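PDB 1FMJ: retinol dehydratase from Spodoptera frugiperda, which converts retinol to anhydroretinol, probably through a sulfated intermediate, on a scaffold of the sulfotransferase family. Local coordinates for residues F31-V36 with E118-I123; M44-Y49 with G108-D113. All blocks are in the same frame, centred on the assembly; numbering follows the deposited sequence.

Contact 1: F31-V36 with E118-I123. With CA (calcium ion), chain F; RTL (retinol), chain H.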
loop_
_atom_site.group_PDB
_atom_site.type_symbol
_atom_site.label_atom_id
_atom_site.label_comp_id
_atom_site.label_asym_id
_atom_site.label_seq_id
_atom_site.Cartn_x
_atom_site.Cartn_y
_atom_site.Cartn_z
ATOM N N PHE A 31 16.364 10.679 2.511
ATOM C CA PHE A 31 16.125 9.588 1.575
ATOM C C PHE A 31 16.465 10.036 0.163
ATOM O O PHE A 31 16.107 11.133 -0.245
ATOM C CB PHE A 31 14.675 9.125 1.633
ATOM C CG PHE A 31 14.445 7.825 0.930
ATOM C CD1 PHE A 31 15.080 6.663 1.372
ATOM C CD2 PHE A 31 13.621 7.758 -0.193
ATOM C CE1 PHE A 31 14.897 5.452 0.702
ATOM C CE2 PHE A 31 13.434 6.555 -0.864
ATOM C CZ PHE A 31 14.074 5.400 -0.415
ATOM N N PRO A 32 17.154 9.178 -0.609
ATOM C CA PRO A 32 17.566 9.469 -1.986
ATOM C C PRO A 32 16.497 9.752 -3.038
ATOM O O PRO A 32 16.607 10.725 -3.777
ATOM C CB PRO A 32 18.419 8.252 -2.354
ATOM C CG PRO A 32 19.004 7.841 -1.034
ATOM C CD PRO A 32 17.785 7.933 -0.137
ATOM N N THR A 33 15.474 8.910 -3.123
ATOM C CA THR A 33 14.434 9.105 -4.134
ATOM C C THR A 33 13.591 10.353 -3.869
ATOM O O THR A 33 13.175 10.597 -2.739
ATOM C CB THR A 33 13.499 7.883 -4.207
ATOM O OG1 THR A 33 14.278 6.680 -4.181
ATOM C CG2 THR A 33 12.695 7.915 -5.490
ATOM N N THR A 34 13.341 11.138 -4.915
ATOM C CA THR A 34 12.555 12.368 -4.793
ATOM C C THR A 34 11.168 12.205 -5.405
ATOM O O THR A 34 10.900 11.221 -6.089
ATOM C CB THR A 34 13.258 13.547 -5.504
ATOM O OG1 THR A 34 13.522 13.184 -6.865
ATOM C CG2 THR A 34 14.566 13.883 -4.818
ATOM N N TYR A 35 10.293 13.177 -5.164
ATOM C CA TYR A 35 8.927 13.132 -5.696
ATOM C C TYR A 35 8.644 14.174 -6.788
ATOM O O TYR A 35 9.465 15.046 -7.081
ATOM C CB TYR A 35 7.896 13.391 -4.591
ATOM C CG TYR A 35 7.871 12.435 -3.418
ATOM C CD1 TYR A 35 8.574 12.720 -2.250
ATOM C CD2 TYR A 35 7.058 11.303 -3.437
ATOM C CE1 TYR A 35 8.458 11.915 -1.128
ATOM C CE2 TYR A 35 6.937 10.486 -2.314
ATOM C CZ TYR A 35 7.636 10.803 -1.165
ATOM O OH TYR A 35 7.500 10.028 -0.044
ATOM N N VAL A 36 7.451 14.055 -7.368
ATOM C CA VAL A 36 6.914 14.970 -8.368
ATOM C C VAL A 36 5.408 14.765 -8.293
ATOM O O VAL A 36 4.942 13.660 -7.998
ATOM C CB VAL A 36 7.376 14.666 -9.817
ATOM C CG1 VAL A 36 8.887 14.813 -9.934
ATOM C CG2 VAL A 36 6.912 13.281 -10.239
ATOM N N GLU A 118 24.299 4.327 -5.124
ATOM C CA GLU A 118 25.309 4.531 -4.085
ATOM C C GLU A 118 24.802 5.253 -2.845
ATOM O O GLU A 118 25.346 5.079 -1.758
ATOM C CB GLU A 118 26.514 5.313 -4.641
ATOM C CG GLU A 118 27.294 4.619 -5.755
ATOM C CD GLU A 118 26.679 4.806 -7.134
ATOM O OE1 GLU A 118 27.318 4.387 -8.123
ATOM O OE2 GLU A 118 25.566 5.371 -7.235
ATOM N N GLU A 119 23.757 6.055 -3.014
ATOM C CA GLU A 119 23.187 6.844 -1.925
ATOM C C GLU A 119 22.274 6.130 -0.927
ATOM O O GLU A 119 22.072 6.621 0.186
ATOM C CB GLU A 119 22.422 8.021 -2.517
ATOM C CG GLU A 119 23.273 8.912 -3.402
ATOM C CD GLU A 119 22.448 9.920 -4.159
ATOM O OE1 GLU A 119 21.572 10.554 -3.537
ATOM O OE2 GLU A 119 22.676 10.087 -5.375
ATOM N N TYR A 120 21.739 4.974 -1.297
ATOM C CA TYR A 120 20.809 4.285 -0.412
ATOM C C TYR A 120 21.325 3.592 0.835
ATOM O O TYR A 120 20.643 3.596 1.864
ATOM C CB TYR A 120 19.969 3.300 -1.216
ATOM C CG TYR A 120 19.094 3.984 -2.228
ATOM C CD1 TYR A 120 19.468 4.054 -3.566
ATOM C CD2 TYR A 120 17.894 4.569 -1.848
ATOM C CE1 TYR A 120 18.661 4.687 -4.505
ATOM C CE2 TYR A 120 17.080 5.203 -2.775
ATOM C CZ TYR A 120 17.468 5.257 -4.101
ATOM O OH TYR A 120 16.659 5.858 -5.025
ATOM N N ASN A 121 22.501 2.983 0.766
ATOM C CA ASN A 121 23.019 2.298 1.941
ATOM C C ASN A 121 23.470 3.288 3.000
ATOM O O ASN A 121 23.667 2.925 4.159
ATOM C CB ASN A 121 24.169 1.371 1.550
ATOM C CG ASN A 121 25.050 1.965 0.486
ATOM O OD1 ASN A 121 25.774 2.933 0.729
ATOM N ND2 ASN A 121 24.980 1.399 -0.718
ATOM N N ASP A 122 23.612 4.544 2.596
ATOM C CA ASP A 122 24.039 5.601 3.497
ATOM C C ASP A 122 22.937 6.007 4.478
ATOM O O ASP A 122 23.182 6.751 5.429
ATOM C CB ASP A 122 24.496 6.816 2.687
ATOM C CG ASP A 122 25.597 6.476 1.689
ATOM O OD1 ASP A 122 26.192 5.375 1.796
ATOM O OD2 ASP A 122 25.883 7.312 0.803
ATOM N N ILE A 123 21.725 5.515 4.253
ATOM C CA ILE A 123 20.609 5.843 5.133
ATOM C C ILE A 123 20.577 4.854 6.292
ATOM O O ILE A 123 19.769 4.987 7.213
ATOM C CB ILE A 123 19.257 5.771 4.384
ATOM C CG1 ILE A 123 18.932 4.315 4.028
ATOM C CG2 ILE A 123 19.308 6.636 3.127
ATOM C CD1 ILE A 123 17.680 4.146 3.186
HETATM CA CA CA F . 27.302 4.424 -0.429
HETATM C C1 RTL H . 14.873 0.687 0.548
HETATM C C2 RTL H . 15.897 1.725 -0.014
HETATM C C3 RTL H . 16.326 1.423 -1.445
HETATM C C4 RTL H . 16.016 0.299 -2.430
HETATM C C5 RTL H . 15.024 -0.616 -1.706
HETATM C C6 RTL H . 14.486 -0.497 -0.415
HETATM C C7 RTL H . 13.512 -1.470 0.147
HETATM C C8 RTL H . 12.169 -1.441 -0.099
HETATM C C9 RTL H . 11.200 -2.396 0.454
HETATM C C10 RTL H . 9.871 -2.230 0.108
HETATM C C11 RTL H . 8.677 -3.013 0.495
HETATM C C12 RTL H . 7.648 -2.198 0.906
HETATM C C13 RTL H . 6.268 -2.398 1.393
HETATM C C14 RTL H . 5.273 -1.553 1.797
HETATM C C15 RTL H . 4.268 -1.115 0.815
HETATM O O1 RTL H . 3.209 -1.972 0.745
HETATM C C16 RTL H . 13.702 1.630 0.888
HETATM C C17 RTL H . 15.535 0.247 1.864
HETATM C C18 RTL H . 14.672 -1.801 -2.619
HETATM C C19 RTL H . 11.681 -3.527 1.382
HETATM C C20 RTL H . 6.025 -3.917 1.404
#

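Contact 2: M44-Y49 with G108-D113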
loop_
_atom_site.group_PDB
_atom_site.type_symbol
_atom_site.label_atom_id
_atom_site.label_comp_id
_atom_site.label_asym_id
_atom_site.label_seq_id
_atom_site.Cartn_x
_atom_site.Cartn_y
_atom_site.Cartn_z
ATOM N N MET A 44 1.280 12.350 -5.304
ATOM C CA MET A 44 2.688 12.278 -4.975
ATOM C C MET A 44 3.290 10.946 -5.433
ATOM O O MET A 44 2.964 9.892 -4.886
ATOM C CB MET A 44 2.870 12.438 -3.464
ATOM C CG MET A 44 2.674 13.852 -2.949
ATOM S SD MET A 44 3.961 14.964 -3.535
ATOM C CE MET A 44 5.197 14.789 -2.231
ATOM N N VAL A 45 4.159 10.985 -6.440
ATOM C CA VAL A 45 4.788 9.754 -6.897
ATOM C C VAL A 45 6.295 9.899 -6.921
ATOM O O VAL A 45 6.830 10.961 -7.259
ATOM C CB VAL A 45 4.283 9.311 -8.315
ATOM C CG1 VAL A 45 2.770 9.121 -8.297
ATOM C CG2 VAL A 45 4.673 10.326 -9.368
ATOM N N TYR A 46 6.986 8.834 -6.526
ATOM C CA TYR A 46 8.440 8.843 -6.535
ATOM C C TYR A 46 8.847 9.053 -7.991
ATOM O O TYR A 46 8.307 8.404 -8.887
ATOM C CB TYR A 46 8.979 7.513 -5.998
ATOM C CG TYR A 46 9.014 7.446 -4.482
ATOM C CD1 TYR A 46 8.223 6.538 -3.782
ATOM C CD2 TYR A 46 9.849 8.287 -3.755
ATOM C CE1 TYR A 46 8.266 6.470 -2.390
ATOM C CE2 TYR A 46 9.904 8.227 -2.368
ATOM C CZ TYR A 46 9.111 7.317 -1.692
ATOM O OH TYR A 46 9.182 7.253 -0.325
ATOM N N ARG A 47 9.796 9.959 -8.219
ATOM C CA ARG A 47 10.245 10.288 -9.568
ATOM C C ARG A 47 10.420 9.098 -10.519
ATOM O O ARG A 47 9.958 9.142 -11.653
ATOM C CB ARG A 47 11.538 11.107 -9.506
ATOM C CG ARG A 47 11.831 11.861 -10.788
ATOM C CD ARG A 47 13.130 12.655 -10.699
ATOM N NE ARG A 47 13.255 13.586 -11.816
ATOM C CZ ARG A 47 12.505 14.674 -11.969
ATOM N NH1 ARG A 47 11.577 14.974 -11.073
ATOM N NH2 ARG A 47 12.680 15.461 -13.024
ATOM N N PRO A 48 11.096 8.024 -10.074
ATOM C CA PRO A 48 11.293 6.850 -10.931
ATOM C C PRO A 48 9.996 6.282 -11.510
ATOM O O PRO A 48 10.021 5.428 -12.401
ATOM C CB PRO A 48 11.978 5.859 -9.994
ATOM C CG PRO A 48 12.800 6.740 -9.146
ATOM C CD PRO A 48 11.839 7.866 -8.812
ATOM N N TYR A 49 8.860 6.746 -11.005
ATOM C CA TYR A 49 7.585 6.249 -11.499
ATOM C C TYR A 49 7.346 6.654 -12.947
ATOM O O TYR A 49 6.834 5.867 -13.748
ATOM C CB TYR A 49 6.427 6.771 -10.647
ATOM C CG TYR A 49 5.107 6.191 -11.075
ATOM C CD1 TYR A 49 4.777 4.871 -10.771
ATOM C CD2 TYR A 49 4.218 6.926 -11.858
ATOM C CE1 TYR A 49 3.602 4.292 -11.239
ATOM C CE2 TYR A 49 3.025 6.351 -12.336
ATOM C CZ TYR A 49 2.731 5.035 -12.024
ATOM O OH TYR A 49 1.585 4.443 -12.524
ATOM N N GLY A 108 5.812 -1.045 -6.616
ATOM C CA GLY A 108 6.940 -1.174 -5.706
ATOM C C GLY A 108 8.254 -0.595 -6.224
ATOM O O GLY A 108 9.022 0.026 -5.485
ATOM N N PHE A 109 8.518 -0.785 -7.508
ATOM C CA PHE A 109 9.760 -0.306 -8.097
ATOM C C PHE A 109 10.035 1.179 -7.919
ATOM O O PHE A 109 11.172 1.567 -7.687
ATOM C CB PHE A 109 9.766 -0.602 -9.587
ATOM C CG PHE A 109 8.882 0.312 -10.375
ATOM C CD1 PHE A 109 9.413 1.420 -11.026
ATOM C CD2 PHE A 109 7.513 0.095 -10.425
ATOM C CE1 PHE A 109 8.588 2.298 -11.715
ATOM C CE2 PHE A 109 6.680 0.972 -11.112
ATOM C CZ PHE A 109 7.223 2.076 -11.759
ATOM N N MET A 110 8.996 2.005 -8.020
ATOM C CA MET A 110 9.176 3.463 -7.959
ATOM C C MET A 110 9.978 4.055 -6.802
ATOM O O MET A 110 10.538 5.149 -6.932
ATOM C CB MET A 110 7.819 4.176 -8.043
ATOM C CG MET A 110 7.090 4.367 -6.714
ATOM S SD MET A 110 5.731 5.558 -6.873
ATOM C CE MET A 110 4.735 5.171 -5.404
ATOM N N ILE A 111 10.060 3.355 -5.678
ATOM C CA ILE A 111 10.793 3.908 -4.545
ATOM C C ILE A 111 12.296 3.854 -4.771
ATOM O O ILE A 111 13.068 4.464 -4.033
ATOM C CB ILE A 111 10.441 3.163 -3.233
ATOM C CG1 ILE A 111 10.959 3.949 -2.030
ATOM C CG2 ILE A 111 11.020 1.764 -3.251
ATOM C CD1 ILE A 111 10.401 3.461 -0.703
ATOM N N TYR A 112 12.710 3.145 -5.813
ATOM C CA TYR A 112 14.136 3.004 -6.110
ATOM C C TYR A 112 14.584 3.721 -7.373
ATOM O O TYR A 112 13.976 3.574 -8.421
ATOM C CB TYR A 112 14.493 1.522 -6.230
ATOM C CG TYR A 112 15.959 1.265 -6.527
ATOM C CD1 TYR A 112 16.950 1.671 -5.631
ATOM C CD2 TYR A 112 16.351 0.587 -7.687
ATOM C CE1 TYR A 112 18.296 1.408 -5.875
ATOM C CE2 TYR A 112 17.699 0.321 -7.945
ATOM C CZ TYR A 112 18.664 0.736 -7.033
ATOM O OH TYR A 112 19.995 0.499 -7.268
ATOM N N ASP A 113 15.673 4.474 -7.263
ATOM C CA ASP A 113 16.242 5.218 -8.386
ATOM C C ASP A 113 17.655 4.680 -8.661
ATOM O O ASP A 113 18.603 5.049 -7.975
ATOM C CB ASP A 113 16.304 6.701 -8.013
ATOM C CG ASP A 113 16.720 7.588 -9.168
ATOM O OD1 ASP A 113 16.582 8.819 -9.023
ATOM O OD2 ASP A 113 17.187 7.071 -10.205
#

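Contact 1: F31-V36 with E118-I123
Phe31 and Tyr120 reach each other through different first torsions: the Phe31 ring is swung opposite its own main-chain nitrogen (chi1 -167°), while Tyr120 turns its ring away from its carbonyl carbon (chi1 -64°), toward Pro32 and Thr33. The rings meet in an offset edge-to-face pair, planes at 64°, with the Tyr120 edge presented to the Phe31 face and Phe31 CZ lying 3.8 Å from Tyr120 CE2. Pro32 comes at the tyrosine differently. Pro32 CB sits over one face, toward the rim and 3.4 Å from Tyr120 CE2, a CH-pi contact. Pro32 CD packs against Ile123 CG2 at 3.8 Å, and Pro32 CG lies against Glu119 CB. Ile123 CD1 completes this greasy side at the edge of the Phe31 ring.

At the far end of the tyrosine the chemistry changes. Tyr120 OH donates to Thr33 OG1 at 2.7 Å, with the threonine oxygen near the plane of the ring. Thr33 OG1 is in turn bonded to Ile111 O, and Tyr120 OH to Asp113 N, so each hydroxyl has two partners and the phenol is held at its hydroxyl and covered on one face by Pro32.

Both aromatics belong to the retinol pocket. Tyr120 CD2 lies 3.5 Å from C3 of the retinol ring, and Phe31 CE1 touches C2 of the same ring. In the same segment as Tyr120, Glu118 O, Asn121 OD1 and Asp122 OD1 bind a calcium ion, tying together the short turn that carries the tyrosine. The chemistry changes along the contact: apolar carbons receive the ionone end of retinol, paired hydroxyls fix the tyrosine's reach, and the metal draws together carboxylate, amide and carbonyl oxygens on the outer side.

Contact 2: M44-Y49 with G108-D113
Met110 and Tyr46 cross at about a right angle. The methionine starts from the cramped rotamer with CG wedged between its main-chain nitrogen and carbonyl carbon (chi1 87°), then runs out extended, which brings the sulfur to the backbone of Tyr46, at the end of strand 43-46. There Met110 SD accepts a weak hydrogen bond from Tyr46 N at 3.5 Å. The same sulfur makes two Met-aromatic contacts: it stands at the edge of the Tyr46 ring, 5.4 Å from Met110 SD to the ring centroid, and approaches the Tyr49 ring obliquely, with SD 5.0 Å from that centroid.

Ile111 takes a different line. It lies alongside Tyr46, the two side chains pointing the same way, so that Ile111 CG1 rests over one face of the phenol in a CH-pi contact, 3.7 Å from Tyr46 CE1. The Tyr46 ring is stacked as well with Tyr35 of the neighbouring strand.

Pro48 faces the main chain of the other segment. Pro48 CB packs against Tyr112 O at 3.4 Å and also meets Met110 O, while its CG touches Asp113 CB. Pro48 O lies 3.5 Å from Phe109 CE1, at the edge of that ring. Phe109 crosses Tyr49 obliquely, with Phe109 CZ 3.8 Å from Tyr49 CD1, and both side chains also touch Ile56 of helix 53-57.

The Tyr112 side chain starts out away from segment 44-49, and the residue lines the retinol pocket, so this interface backs a ligand-lining residue. Because the only hydrogen bond between the two segments is the weak one to sulfur, their cohesion rests mainly on dispersion, sulfur-aromatic and CH-pi contacts in a buried setting.

Both contacts reach the same antiparallel sheet, whose strands 35-38 and 43-46 are neighbours, and both bring in the long loop between strand 104-105 and helix 132-142. Contact 2 is nested within the chain span closed by contact 1, its centre about 13 Å from the centre of the chain, against about 20 Å for contact 1; none of its touching residues is exposed. Contact 1 is buried too, but runs outward to Glu119. It joins aromatics with a hydroxyl bond, the calcium being held by 118-123 alone; contact 2 rests on apolar and sulfur contacts plus carbons against backbone carbonyls. Thr34 O to Arg47 N, 2.7 Å, is a probable hydrogen bond joining the two.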